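SusD superfamily protein (PDB 3MCX) is of unknown function but belongs to the SusD family of outer-membrane proteins, binds zinc, and probably helps capture glycans at the cell surface. Local coordinates at residues Q174-V179 / L213-Y218; Y144-G149 / E451-R456; A204-S209 / C352-S357. All coordinates share one frame; numbering follows the deposited sequence. Where two conformers were deposited one is given.

In the fold
Contact 3 is the deepest, its centre about 10 Å from that of the chain, and is built from aliphatic side chains. Contact 1, about 16 Å out, is also buried, but pairs an aromatic ring with a methionine side chain (selenomethionine in the model). Contact 2, about 19 Å out and partly exposed, joins two loops and relies on a hydrogen bond. Contacts 1 and 3 share helix 201-214: 204-209 lies within it, and 213-218 runs on from its C-terminal end. Contacts 1 and 2 touch directly, where the backbone of Asn214 and Met215 packs on Tyr144 and Thr145. The chemistry thus becomes more polar outward, and contact 2 closes a loop enclosing contacts 1 and 3.

Contact 1. Residues Q174-V179 / L213-Y218; sequences QCYEQV and LNMGEY. With ZN (zinc ion), chain B.
Met215, modelled as selenomethionine, reaches Tyr176 by placing CG beside its own backbone N and anti to its carbonyl carbon (chi1 -68°), running on straight, and then turning about the CG-SE bond (chi3 77°). The turn folds the methyl back to the root of the tyrosine, where Met215 CE lies 4.2 Å from Tyr176 CB. The two side chains therefore lie alongside each other pointing opposite ways, the tyrosine toward helix 201-214 and the methionine back toward helix 172-186. Met215 SE is 3.8 Å from Tyr176 CD2 and 5.0 Å from the ring centroid, a Met-aromatic contact. Because selenium stands 64° off the ring normal, the approach is oblique, neither over the face nor at the edge. Farther along the ring, Tyr176 OH meets Asn214 CB at 3.8 Å. A tyrosine suits this place because its long flat ring spans from helix 172-186 to the end of helix 201-214. Replacing Tyr176 with an alanine is likely to leave Met215 SE without its aromatic neighbour and to open a gap between the two helices. The amide of Asn214 turns elsewhere, giving ND2 to Arg210 O and receiving Arg426 NH1 at OD1. Tyr144 adds an edge-to-face ring contact to Tyr176.

Gly216, just past the helix, closes a Schellman motif, its N bonded to Leu213 O at 3.0 Å; lacking CB, it adopts the positive phi easily. On the outer side of helix 172-186, Glu177 points away from this packing and binds a zinc ion through OE1 at 1.9 Å, a water adding a ligand at 2.0 Å. Chemistry thus divides between two sides of one helix: a flexible, polarisable chain fits an aromatic ring within, while the carboxylate outside is left to the metal.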
ATOM      1  N   GLN A 174     -16.101 -11.824   5.095  1.00  5.29           N
ATOM      2  CA  GLN A 174     -16.801 -11.957   3.836  1.00  5.16           C
ATOM      3  C   GLN A 174     -16.101 -11.167   2.741  1.00  6.14           C
ATOM      4  O   GLN A 174     -15.957 -11.623   1.599  1.00  5.87           O
ATOM      5  CB  GLN A 174     -18.240 -11.498   4.000  1.00  4.78           C
ATOM      6  CG  GLN A 174     -19.121 -12.495   4.746  1.00  4.80           C
ATOM      7  CD  GLN A 174     -20.509 -11.962   5.040  1.00  4.78           C
ATOM      8  OE1 GLN A 174     -20.677 -10.763   5.313  1.00  4.71           O
ATOM      9  NE2 GLN A 174     -21.502 -12.836   5.010  1.00  5.07           N
ATOM     10  N   CYS A 175     -15.599  -9.998   3.115  1.00  6.31           N
ATOM     11  CA  CYS A 175     -14.849  -9.176   2.177  1.00  6.44           C
ATOM     12  C   CYS A 175     -13.562  -9.863   1.760  1.00  7.02           C
ATOM     13  O   CYS A 175     -13.254  -9.946   0.572  1.00  6.45           O
ATOM     14  CB  CYS A 175     -14.588  -7.788   2.773  1.00  6.95           C
ATOM     15  SG  CYS A 175     -16.080  -6.785   2.906  1.00  6.79           S
ATOM     16  N   TYR A 176     -12.789 -10.353   2.726  1.00  7.00           N
ATOM     17  CA  TYR A 176     -11.558 -11.077   2.369  1.00  6.27           C
ATOM     18  C   TYR A 176     -11.829 -12.316   1.491  1.00  6.40           C
ATOM     19  O   TYR A 176     -11.065 -12.617   0.581  1.00  6.20           O
ATOM     20  CB  TYR A 176     -10.733 -11.456   3.603  1.00  6.58           C
ATOM     21  CG  TYR A 176      -9.750 -10.421   4.112  1.00  7.73           C
ATOM     22  CD1 TYR A 176     -10.149  -9.355   4.901  1.00  8.60           C
ATOM     23  CD2 TYR A 176      -8.404 -10.559   3.852  1.00  9.64           C
ATOM     24  CE1 TYR A 176      -9.228  -8.430   5.391  1.00  8.20           C
ATOM     25  CE2 TYR A 176      -7.478  -9.642   4.335  1.00  8.80           C
ATOM     26  CZ  TYR A 176      -7.897  -8.603   5.128  1.00  8.89           C
ATOM     27  OH  TYR A 176      -6.957  -7.715   5.620  1.00  8.64           O
ATOM     28  N   GLU A 177     -12.903 -13.034   1.772  1.00  5.58           N
ATOM     29  CA  GLU A 177     -13.273 -14.196   0.926  1.00  6.37           C
ATOM     30  C   GLU A 177     -13.435 -13.749  -0.520  1.00  6.92           C
ATOM     31  O   GLU A 177     -12.962 -14.407  -1.434  1.00  6.43           O
ATOM     32  CB  GLU A 177     -14.560 -14.830   1.366  1.00  6.34           C
ATOM     33  CG  GLU A 177     -14.470 -15.655   2.590  1.00  7.93           C
ATOM     34  CD  GLU A 177     -15.838 -16.211   2.957  1.00  8.64           C
ATOM     35  OE1 GLU A 177     -16.883 -15.628   2.526  1.00  8.12           O
ATOM     36  OE2 GLU A 177     -15.863 -17.258   3.652  1.00  9.85           O
ATOM     37  N   GLN A 178     -14.088 -12.611  -0.720  1.00  6.21           N
ATOM     38  CA  GLN A 178     -14.311 -12.125  -2.102  1.00  6.47           C
ATOM     39  C   GLN A 178     -13.009 -11.656  -2.752  1.00  6.56           C
ATOM     40  O   GLN A 178     -12.810 -11.924  -3.957  1.00  6.95           O
ATOM     41  CB  GLN A 178     -15.366 -11.015  -2.117  1.00  6.83           C
ATOM     42  CG  GLN A 178     -15.794 -10.579  -3.499  1.00  7.02           C
ATOM     43  CD  GLN A 178     -16.491 -11.667  -4.252  1.00  8.28           C
ATOM     44  OE1 GLN A 178     -17.509 -12.205  -3.802  1.00  9.55           O
ATOM     45  NE2 GLN A 178     -15.963 -12.003  -5.430  1.00 11.67           N
ATOM     46  N   VAL A 179     -12.134 -11.014  -1.956  1.00  6.10           N
ATOM     47  CA  VAL A 179     -10.845 -10.597  -2.461  1.00  6.86           C
ATOM     48  C   VAL A 179     -10.043 -11.793  -2.961  1.00  6.88           C
ATOM     49  O   VAL A 179      -9.512 -11.797  -4.079  1.00  6.61           O
ATOM     50  CB  VAL A 179     -10.043  -9.900  -1.383  1.00  6.72           C
ATOM     51  CG1 VAL A 179      -8.582  -9.662  -1.850  1.00  7.52           C
ATOM     52  CG2 VAL A 179     -10.746  -8.574  -0.965  1.00  7.47           C
ATOM     53  N   LEU A 213      -1.396 -12.929   4.302  1.00  7.51           N
ATOM     54  CA  LEU A 213      -0.595 -12.602   5.490  1.00  7.91           C
ATOM     55  C   LEU A 213      -1.457 -11.799   6.483  1.00  7.56           C
ATOM     56  O   LEU A 213      -1.445 -12.062   7.682  1.00  7.72           O
ATOM     57  CB  LEU A 213       0.686 -11.820   5.101  1.00  7.87           C
ATOM     58  CG  LEU A 213       1.681 -11.518   6.227  1.00  8.78           C
ATOM     59  CD1 LEU A 213       2.221 -12.759   6.969  1.00 11.83           C
ATOM     60  CD2 LEU A 213       2.817 -10.660   5.652  1.00 11.34           C
ATOM     61  N   ASN A 214      -2.218 -10.836   5.979  1.00  7.18           N
ATOM     62  CA  ASN A 214      -3.066  -9.964   6.831  1.00  7.62           C
ATOM     63  C   ASN A 214      -4.332 -10.683   7.298  1.00  8.23           C
ATOM     64  O   ASN A 214      -5.030 -10.198   8.182  1.00  7.60           O
ATOM     65  CB  ASN A 214      -3.351  -8.641   6.114  1.00  7.49           C
ATOM     66  CG  ASN A 214      -2.182  -7.713   6.189  1.00  7.87           C
ATOM     67  OD1 ASN A 214      -1.874  -7.206   7.285  1.00  8.55           O
ATOM     68  ND2 ASN A 214      -1.471  -7.537   5.063  1.00  8.41           N
HETATM   69  N   MSE A 215      -4.593 -11.870   6.758  1.00  8.13           N
HETATM   70  CA  MSE A 215      -5.633 -12.752   7.308  1.00  8.86           C
HETATM   71  C   MSE A 215      -5.061 -13.722   8.324  1.00  9.26           C
HETATM   72  O   MSE A 215      -5.826 -14.522   8.911  1.00 11.35           O
HETATM   73  CB  MSE A 215      -6.241 -13.632   6.235  1.00 10.66           C
HETATM   74  CG  MSE A 215      -7.036 -12.966   5.237  1.00 11.07           C
HETATM   75 SE   MSE A 215      -7.622 -14.244   3.885  0.75 10.15          SE
HETATM   76  CE  MSE A 215      -8.759 -15.002   4.550  1.00  6.03           C
ATOM     77  N   GLY A 216      -3.740 -13.733   8.515  1.00  8.27           N
ATOM     78  CA  GLY A 216      -3.100 -14.730   9.366  1.00  8.84           C
ATOM     79  C   GLY A 216      -3.143 -16.132   8.760  1.00  7.81           C
ATOM     80  O   GLY A 216      -3.032 -17.130   9.464  1.00  7.94           O
ATOM     81  N   GLU A 217      -3.365 -16.197   7.447  1.00  7.95           N
ATOM     82  CA  GLU A 217      -3.350 -17.457   6.667  1.00  8.08           C
ATOM     83  C   GLU A 217      -1.913 -17.706   6.211  1.00  7.94           C
ATOM     84  O   GLU A 217      -1.544 -17.519   5.023  1.00  8.04           O
ATOM     85  CB  GLU A 217      -4.289 -17.392   5.463  1.00  8.79           C
ATOM     86  CG  GLU A 217      -5.764 -17.437   5.865  1.00 10.36           C
ATOM     87  CD  GLU A 217      -6.266 -18.807   6.221  1.00 13.54           C
ATOM     88  OE1 GLU A 217      -5.542 -19.837   6.060  1.00 13.05           O
ATOM     89  OE2 GLU A 217      -7.431 -18.859   6.673  1.00 16.75           O
ATOM     90  N   TYR A 218      -1.090 -18.104   7.175  1.00  8.52           N
ATOM     91  CA  TYR A 218       0.365 -18.100   6.951  1.00  7.68           C
ATOM     92  C   TYR A 218       0.819 -19.098   5.903  1.00  7.01           C
ATOM     93  O   TYR A 218       1.663 -18.748   5.072  1.00  6.62           O
ATOM     94  CB  TYR A 218       1.138 -18.276   8.265  1.00  7.25           C
ATOM     95  CG  TYR A 218       0.759 -17.239   9.303  1.00 10.08           C
ATOM     96  CD1 TYR A 218       0.981 -15.898   9.069  1.00 10.80           C
ATOM     97  CD2 TYR A 218       0.181 -17.621  10.505  1.00 12.41           C
ATOM     98  CE1 TYR A 218       0.605 -14.929  10.039  1.00 12.75           C
ATOM     99  CE2 TYR A 218      -0.191 -16.691  11.456  1.00 15.20           C
ATOM    100  CZ  TYR A 218       0.016 -15.380  11.220  1.00 13.78           C
ATOM    101  OH  TYR A 218      -0.360 -14.440  12.177  1.00 21.77           O
TER
HETATM  102 ZN    ZN B   1     -18.662 -16.262   2.847  0.80 12.14          ZN
HETATM  103  O   HOH W   1     -19.408 -14.633   1.973  1.00  8.09           O

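Contact 2. Residues Y144-G149 / E451-R456; sequences YTNDKG and EATDLR
Asn146 reaches across to the turn at Ala452 and points its side-chain N-H at the carbonyl oxygen. Its CG sits beside the backbone N and anti to the carbonyl carbon (chi1 -76°), which carries the amide out from the 144-149 loop. Asn146 ND2 then donates to Ala452 O over 2.9 Å in an almost perfectly straight bond (178°). The acceptor lies in the plane of the amide, but the donor stands 38° above the carbonyl plane, off the lone-pair direction. Thr453 CG2 lies over one face of the amide, 3.8 Å from Asn146 ND2, while Ala452 CB sits off its OD1 end, 4.4 Å from Asn146 OD1. Asparagine suits the place because its short arm ends in an N-H donor, and the short alanine side chain probably leaves room for the amide beside it.

Each loop is braced from within. Tyr144 lays one ring face against the peptide joining Lys148 and Gly149, whose N bonds back to Tyr144 O; the glycine, having no CB, can lie this close to the ring. In the other loop Arg456 meets Asp454 side-on, in a salt bridge that joins NH2 to OD2 at 2.9 Å, while NE bonds to OD1 at the same distance. Both nitrogens come to the syn side, somewhat out of the carboxylate plane. Asp454 OD1 also takes the backbone N of Arg456 on its anti lone pair, at 2.8 Å, so two bonds grip one oxygen. Beyond the contact, Arg456 NH2 also bonds Asn446 O, and Arg52 donates to Arg456 O.

The receiving loop thus combines a type I beta turn, Glu451 to Asp454, with an Asx turn at Asp454, and a single asparagine joins it to the loop between helices 115-140 and 172-186.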
ATOM      1  N   TYR A 144      -8.573  -7.990  10.245  1.00  6.50           N
ATOM      2  CA  TYR A 144      -9.096  -9.359  10.205  1.00  5.60           C
ATOM      3  C   TYR A 144      -8.617 -10.190  11.399  1.00  6.66           C
ATOM      4  O   TYR A 144      -9.383 -10.939  12.008  1.00  6.32           O
ATOM      5  CB  TYR A 144      -8.694 -10.039   8.892  1.00  6.01           C
ATOM      6  CG  TYR A 144      -9.178 -11.453   8.685  1.00  6.51           C
ATOM      7  CD1 TYR A 144      -8.576 -12.502   9.347  1.00  6.19           C
ATOM      8  CD2 TYR A 144     -10.217 -11.743   7.809  1.00  8.73           C
ATOM      9  CE1 TYR A 144      -8.998 -13.807   9.187  1.00  7.72           C
ATOM     10  CE2 TYR A 144     -10.643 -13.048   7.627  1.00  7.47           C
ATOM     11  CZ  TYR A 144     -10.045 -14.065   8.333  1.00  8.48           C
ATOM     12  OH  TYR A 144     -10.444 -15.388   8.181  1.00  9.84           O
ATOM     13  N   THR A 145      -7.325 -10.089  11.690  1.00  6.26           N
ATOM     14  CA  THR A 145      -6.725 -10.967  12.693  1.00  7.50           C
ATOM     15  C   THR A 145      -7.117 -10.655  14.120  1.00  7.32           C
ATOM     16  O   THR A 145      -6.822 -11.427  15.029  1.00  6.50           O
ATOM     17  CB  THR A 145      -5.182 -10.978  12.565  1.00  7.36           C
ATOM     18  OG1 THR A 145      -4.703  -9.639  12.502  1.00  7.50           O
ATOM     19  CG2 THR A 145      -4.749 -11.719  11.299  1.00  7.81           C
ATOM     20  N   ASN A 146      -7.806  -9.549  14.358  1.00  7.40           N
ATOM     21  CA  ASN A 146      -8.338  -9.305  15.697  1.00  7.29           C
ATOM     22  C   ASN A 146      -9.412 -10.324  16.101  1.00  7.45           C
ATOM     23  O   ASN A 146      -9.593 -10.579  17.284  1.00  7.74           O
ATOM     24  CB  ASN A 146      -8.933  -7.893  15.829  1.00  8.36           C
ATOM     25  CG  ASN A 146      -7.899  -6.794  15.945  1.00  9.49           C
ATOM     26  OD1 ASN A 146      -6.693  -7.029  15.796  1.00 10.39           O
ATOM     27  ND2 ASN A 146      -8.372  -5.583  16.236  1.00  8.05           N
ATOM     28  N   ASP A 147     -10.146 -10.849  15.116  1.00  7.30           N
ATOM     29  CA  ASP A 147     -11.406 -11.534  15.399  1.00  7.13           C
ATOM     30  C   ASP A 147     -11.863 -12.442  14.240  1.00  6.95           C
ATOM     31  O   ASP A 147     -13.066 -12.627  14.034  1.00  6.80           O
ATOM     32  CB  ASP A 147     -12.484 -10.459  15.686  1.00  7.72           C
ATOM     33  CG  ASP A 147     -12.746  -9.551  14.485  1.00  7.75           C
ATOM     34  OD1 ASP A 147     -11.968  -9.561  13.502  1.00  9.45           O
ATOM     35  OD2 ASP A 147     -13.768  -8.814  14.569  1.00 10.32           O
ATOM     36  N   LYS A 148     -10.906 -12.968  13.478  1.00  6.64           N
ATOM     37  CA  LYS A 148     -11.218 -13.763  12.275  1.00  6.64           C
ATOM     38  C   LYS A 148     -12.227 -13.044  11.365  1.00  6.70           C
ATOM     39  O   LYS A 148     -13.111 -13.647  10.788  1.00  7.00           O
ATOM     40  CB  LYS A 148     -11.699 -15.160  12.644  1.00  7.56           C
ATOM     41  CG  LYS A 148     -10.640 -16.000  13.432  1.00 10.77           C
ATOM     42  CD  LYS A 148      -9.473 -16.383  12.495  1.00 16.81           C
ATOM     43  CE  LYS A 148      -8.402 -17.283  13.180  1.00 22.21           C
ATOM     44  NZ  LYS A 148      -7.172 -17.396  12.311  1.00 25.66           N
ATOM     45  N   GLY A 149     -12.049 -11.737  11.242  1.00  6.19           N
ATOM     46  CA  GLY A 149     -12.890 -10.919  10.385  1.00  5.63           C
ATOM     47  C   GLY A 149     -14.345 -10.838  10.763  1.00  6.22           C
ATOM     48  O   GLY A 149     -15.195 -10.577   9.904  1.00  5.78           O
ATOM     49  N   GLU A 451      -3.389   1.111  20.196  1.00  6.08           N
ATOM     50  CA  GLU A 451      -3.503  -0.351  20.236  0.60  6.35           C
ATOM     51  C   GLU A 451      -4.148  -0.883  18.970  1.00  7.02           C
ATOM     52  O   GLU A 451      -4.915  -0.180  18.311  1.00  7.64           O
ATOM     53  CB  GLU A 451      -4.316  -0.808  21.443  0.60  6.27           C
ATOM     54  CG  GLU A 451      -3.743  -0.366  22.771  0.60  6.02           C
ATOM     55  CD  GLU A 451      -2.578  -1.221  23.256  0.60  7.08           C
ATOM     56  OE1 GLU A 451      -1.995  -2.009  22.457  0.60  6.48           O
ATOM     57  OE2 GLU A 451      -2.264  -1.068  24.462  0.60  2.24           O
ATOM     58  N   ALA A 452      -3.842  -2.148  18.633  1.00  7.59           N
ATOM     59  CA  ALA A 452      -4.387  -2.786  17.426  1.00  7.25           C
ATOM     60  C   ALA A 452      -5.890  -3.064  17.509  1.00  7.56           C
ATOM     61  O   ALA A 452      -6.531  -3.325  16.494  1.00  7.77           O
ATOM     62  CB  ALA A 452      -3.625  -4.094  17.110  1.00  8.75           C
ATOM     63  N   THR A 453      -6.442  -2.892  18.687  1.00  6.97           N
ATOM     64  CA  THR A 453      -7.872  -2.992  18.964  1.00  7.04           C
ATOM     65  C   THR A 453      -8.536  -1.614  19.123  1.00  6.55           C
ATOM     66  O   THR A 453      -9.737  -1.554  19.396  1.00  6.99           O
ATOM     67  CB  THR A 453      -8.105  -3.786  20.229  1.00  7.17           C
ATOM     68  OG1 THR A 453      -7.286  -3.259  21.290  1.00  8.07           O
ATOM     69  CG2 THR A 453      -7.748  -5.292  19.989  1.00  9.59           C
ATOM     70  N   ASP A 454      -7.795  -0.536  18.890  1.00  6.66           N
ATOM     71  CA  ASP A 454      -8.381   0.800  19.047  1.00  6.60           C
ATOM     72  C   ASP A 454      -9.486   1.002  17.981  1.00  6.24           C
ATOM     73  O   ASP A 454      -9.259   0.779  16.815  1.00  6.24           O
ATOM     74  CB  ASP A 454      -7.277   1.851  18.909  1.00  7.37           C
ATOM     75  CG  ASP A 454      -7.702   3.235  19.378  1.00 10.49           C
ATOM     76  OD1 ASP A 454      -8.654   3.794  18.763  1.00  9.88           O
ATOM     77  OD2 ASP A 454      -7.068   3.802  20.314  1.00 10.95           O
ATOM     78  N   LEU A 455     -10.656   1.446  18.442  1.00  6.15           N
ATOM     79  CA  LEU A 455     -11.793   1.658  17.529  1.00  6.30           C
ATOM     80  C   LEU A 455     -11.401   2.593  16.410  1.00  6.77           C
ATOM     81  O   LEU A 455     -11.969   2.473  15.318  1.00  5.82           O
ATOM     82  CB  LEU A 455     -13.035   2.172  18.251  1.00  6.74           C
ATOM     83  CG  LEU A 455     -13.578   1.330  19.384  1.00  9.25           C
ATOM     84  CD1 LEU A 455     -14.760   2.018  20.029  1.00  9.82           C
ATOM     85  CD2 LEU A 455     -13.900  -0.038  18.843  1.00 12.25           C
ATOM     86  N   ARG A 456     -10.469   3.523  16.649  1.00  6.61           N
ATOM     87  CA  ARG A 456     -10.119   4.502  15.617  1.00  6.75           C
ATOM     88  C   ARG A 456      -9.308   3.938  14.445  1.00  6.94           C
ATOM     89  O   ARG A 456      -9.099   4.636  13.446  1.00  7.62           O
ATOM     90  CB  ARG A 456      -9.397   5.699  16.252  1.00  6.56           C
ATOM     91  CG  ARG A 456     -10.225   6.415  17.288  1.00  5.97           C
ATOM     92  CD  ARG A 456      -9.407   7.393  18.108  1.00  6.70           C
ATOM     93  NE  ARG A 456      -8.369   6.699  18.841  1.00  6.84           N
ATOM     94  CZ  ARG A 456      -7.373   7.309  19.459  1.00  9.46           C
ATOM     95  NH1 ARG A 456      -7.291   8.643  19.428  1.00  8.31           N
ATOM     96  NH2 ARG A 456      -6.469   6.594  20.139  1.00  9.63           N
TER

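Contact 3. Residues A204-S209 / C352-S357; sequences AQALLS and CIIRLS
Ile354 projects from its strand onto helix 201-214, and each of its side-chain carbons finds a neighbour there. CB lies 4.1 Å from Leu207 CD2. From CB the branch CG2 turns to Leu207 CD2, 3.9 Å away, while CG1, set anti to the backbone N (chi1 -173°), runs on toward Ala206, whose CB it meets at 4.1 Å. The tip, CD1, settles against the helix itself: it is 3.7 Å from Ala206 CB and 3.4 Å from Ala206 O. The small alanine probably allows the methyl so close to the backbone, and the isoleucine's two branches divide the contact, CG2 to Leu207 and CD1 to Ala206.

Strand 352-355 crosses the helical segment nearly at a right angle (81°), their axes 8.9 Å apart. Ile353 and Ile354 form a classic beta bulge opposite Phe258, in the two-stranded antiparallel sheet with 256-260.

Across the interface the contact is apolar, yet Ala206 O, beside the methyl, is still satisfied: Ser209 OG, which also meets Asn362 ND2, donates to it at 2.7 Å, in the carbonyl plane and on a lone pair. Apolar packing and a buried polar group thus coexist because the helix meets its carbonyl's needs itself.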
ATOM      1  N   ALA A 204      -0.200 -10.792  -9.191  1.00  7.90           N
ATOM      2  CA  ALA A 204      -1.370 -11.310  -8.500  1.00  7.57           C
ATOM      3  C   ALA A 204      -1.018 -12.272  -7.349  1.00  7.65           C
ATOM      4  O   ALA A 204      -1.600 -12.189  -6.268  1.00  7.81           O
ATOM      5  CB  ALA A 204      -2.367 -11.977  -9.498  1.00  7.55           C
ATOM      6  N   GLN A 205      -0.053 -13.153  -7.555  1.00  7.33           N
ATOM      7  CA  GLN A 205       0.387 -14.019  -6.464  1.00  7.69           C
ATOM      8  C   GLN A 205       1.066 -13.196  -5.373  1.00  7.90           C
ATOM      9  O   GLN A 205       0.867 -13.489  -4.197  1.00  8.53           O
ATOM     10  CB  GLN A 205       1.325 -15.124  -6.979  1.00  7.94           C
ATOM     11  CG  GLN A 205       0.629 -16.302  -7.619  1.00  8.33           C
ATOM     12  CD  GLN A 205      -0.024 -17.209  -6.568  1.00  9.66           C
ATOM     13  OE1 GLN A 205      -0.980 -16.818  -5.910  1.00 10.32           O
ATOM     14  NE2 GLN A 205       0.518 -18.399  -6.393  1.00  8.68           N
ATOM     15  N   ALA A 206       1.839 -12.178  -5.746  1.00  8.24           N
ATOM     16  CA  ALA A 206       2.468 -11.280  -4.772  1.00  7.68           C
ATOM     17  C   ALA A 206       1.392 -10.595  -3.934  1.00  7.95           C
ATOM     18  O   ALA A 206       1.465 -10.571  -2.701  1.00  7.43           O
ATOM     19  CB  ALA A 206       3.345 -10.225  -5.490  1.00  8.48           C
ATOM     20  N   LEU A 207       0.364 -10.070  -4.592  1.00  7.34           N
ATOM     21  CA  LEU A 207      -0.719  -9.418  -3.852  1.00  7.62           C
ATOM     22  C   LEU A 207      -1.469 -10.417  -2.965  1.00  7.31           C
ATOM     23  O   LEU A 207      -1.825 -10.097  -1.812  1.00  7.18           O
ATOM     24  CB  LEU A 207      -1.711  -8.743  -4.802  1.00  7.02           C
ATOM     25  CG  LEU A 207      -1.151  -7.524  -5.536  1.00  8.29           C
ATOM     26  CD1 LEU A 207      -2.116  -7.154  -6.696  1.00  8.62           C
ATOM     27  CD2 LEU A 207      -0.871  -6.347  -4.540  1.00  8.89           C
ATOM     28  N   LEU A 208      -1.689 -11.632  -3.459  1.00  6.88           N
ATOM     29  CA  LEU A 208      -2.286 -12.660  -2.618  1.00  7.19           C
ATOM     30  C   LEU A 208      -1.433 -12.949  -1.380  1.00  7.31           C
ATOM     31  O   LEU A 208      -1.979 -13.192  -0.306  1.00  7.69           O
ATOM     32  CB  LEU A 208      -2.554 -13.941  -3.416  1.00  7.01           C
ATOM     33  CG  LEU A 208      -3.895 -13.965  -4.169  1.00  5.29           C
ATOM     34  CD1 LEU A 208      -3.865 -15.088  -5.260  1.00  5.62           C
ATOM     35  CD2 LEU A 208      -5.052 -14.180  -3.185  1.00  8.29           C
ATOM     36  N   SER A 209      -0.106 -12.902  -1.496  1.00  7.57           N
ATOM     37  CA  SER A 209       0.731 -13.098  -0.294  1.00  7.15           C
ATOM     38  C   SER A 209       0.466 -12.024   0.749  1.00  7.38           C
ATOM     39  O   SER A 209       0.431 -12.324   1.953  1.00  7.79           O
ATOM     40  CB  SER A 209       2.232 -13.249  -0.600  1.00  6.68           C
ATOM     41  OG  SER A 209       2.856 -12.019  -0.922  1.00  7.25           O
ATOM     42  N   CYS A 352       4.735   2.219  -7.728  1.00  8.27           N
ATOM     43  CA  CYS A 352       4.959   0.802  -7.538  1.00  9.38           C
ATOM     44  C   CYS A 352       3.993   0.307  -6.474  1.00  9.28           C
ATOM     45  O   CYS A 352       3.950   0.838  -5.339  1.00 11.78           O
ATOM     46  CB  CYS A 352       6.399   0.561  -7.104  1.00  9.41           C
ATOM     47  SG  CYS A 352       6.739  -1.200  -6.852  1.00 10.97           S
ATOM     48  N   ILE A 353       3.135  -0.635  -6.869  1.00  8.13           N
ATOM     49  CA  ILE A 353       2.116  -1.190  -5.999  1.00  8.64           C
ATOM     50  C   ILE A 353       2.653  -2.337  -5.149  1.00  8.52           C
ATOM     51  O   ILE A 353       2.335  -2.425  -3.971  1.00  8.92           O
ATOM     52  CB  ILE A 353       0.889  -1.644  -6.833  1.00  8.35           C
ATOM     53  CG1 ILE A 353       0.343  -0.516  -7.701  1.00  7.65           C
ATOM     54  CG2 ILE A 353      -0.222  -2.260  -5.911  1.00  8.05           C
ATOM     55  CD1 ILE A 353      -0.125   0.722  -6.948  1.00  8.58           C
ATOM     56  N   ILE A 354       3.472  -3.211  -5.737  1.00  7.98           N
ATOM     57  CA  ILE A 354       4.126  -4.271  -4.971  1.00  8.19           C
ATOM     58  C   ILE A 354       5.426  -4.660  -5.670  1.00  8.47           C
ATOM     59  O   ILE A 354       5.509  -4.682  -6.894  1.00  8.09           O
ATOM     60  CB  ILE A 354       3.174  -5.484  -4.732  1.00  8.00           C
ATOM     61  CG1 ILE A 354       3.795  -6.515  -3.794  1.00  7.94           C
ATOM     62  CG2 ILE A 354       2.755  -6.111  -6.052  1.00  8.16           C
ATOM     63  CD1 ILE A 354       2.755  -7.419  -3.103  1.00  9.11           C
ATOM     64  N   ARG A 355       6.453  -4.926  -4.875  1.00  8.20           N
ATOM     65  CA  ARG A 355       7.747  -5.322  -5.402  1.00  8.22           C
ATOM     66  C   ARG A 355       8.342  -6.519  -4.649  1.00  8.24           C
ATOM     67  O   ARG A 355       7.877  -6.933  -3.584  1.00  7.53           O
ATOM     68  CB  ARG A 355       8.713  -4.145  -5.429  1.00  9.21           C
ATOM     69  CG  ARG A 355       9.115  -3.620  -4.103  1.00  9.73           C
ATOM     70  CD  ARG A 355      10.056  -2.425  -4.275  1.00  8.45           C
ATOM     71  NE  ARG A 355      10.363  -1.771  -2.997  1.00  8.27           N
ATOM     72  CZ  ARG A 355      11.387  -2.032  -2.172  1.00  8.13           C
ATOM     73  NH1 ARG A 355      12.380  -2.852  -2.507  1.00  8.35           N
ATOM     74  NH2 ARG A 355      11.464  -1.397  -1.020  1.00  7.81           N
ATOM     75  N   LEU A 356       9.373  -7.083  -5.254  1.00  7.61           N
ATOM     76  CA  LEU A 356       9.889  -8.362  -4.825  1.00  7.15           C
ATOM     77  C   LEU A 356      10.360  -8.352  -3.363  1.00  7.41           C
ATOM     78  O   LEU A 356      10.217  -9.365  -2.690  1.00  6.75           O
ATOM     79  CB  LEU A 356      11.003  -8.795  -5.773  1.00  7.00           C
ATOM     80  CG  LEU A 356      11.455 -10.248  -5.742  1.00  7.05           C
ATOM     81  CD1 LEU A 356      10.275 -11.214  -6.013  1.00  6.81           C
ATOM     82  CD2 LEU A 356      12.631 -10.501  -6.690  1.00  7.17           C
ATOM     83  N   SER A 357      10.977  -7.269  -2.875  1.00  7.09           N
ATOM     84  CA  SER A 357      11.441  -7.276  -1.472  1.00  7.24           C
ATOM     85  C   SER A 357      10.279  -7.575  -0.508  1.00  7.37           C
ATOM     86  O   SER A 357      10.472  -8.297   0.493  1.00  7.90           O
ATOM     87  CB  SER A 357      12.096  -5.956  -1.047  1.00  7.19           C
ATOM     88  OG  SER A 357      13.398  -5.804  -1.581  1.00  8.52           O
TER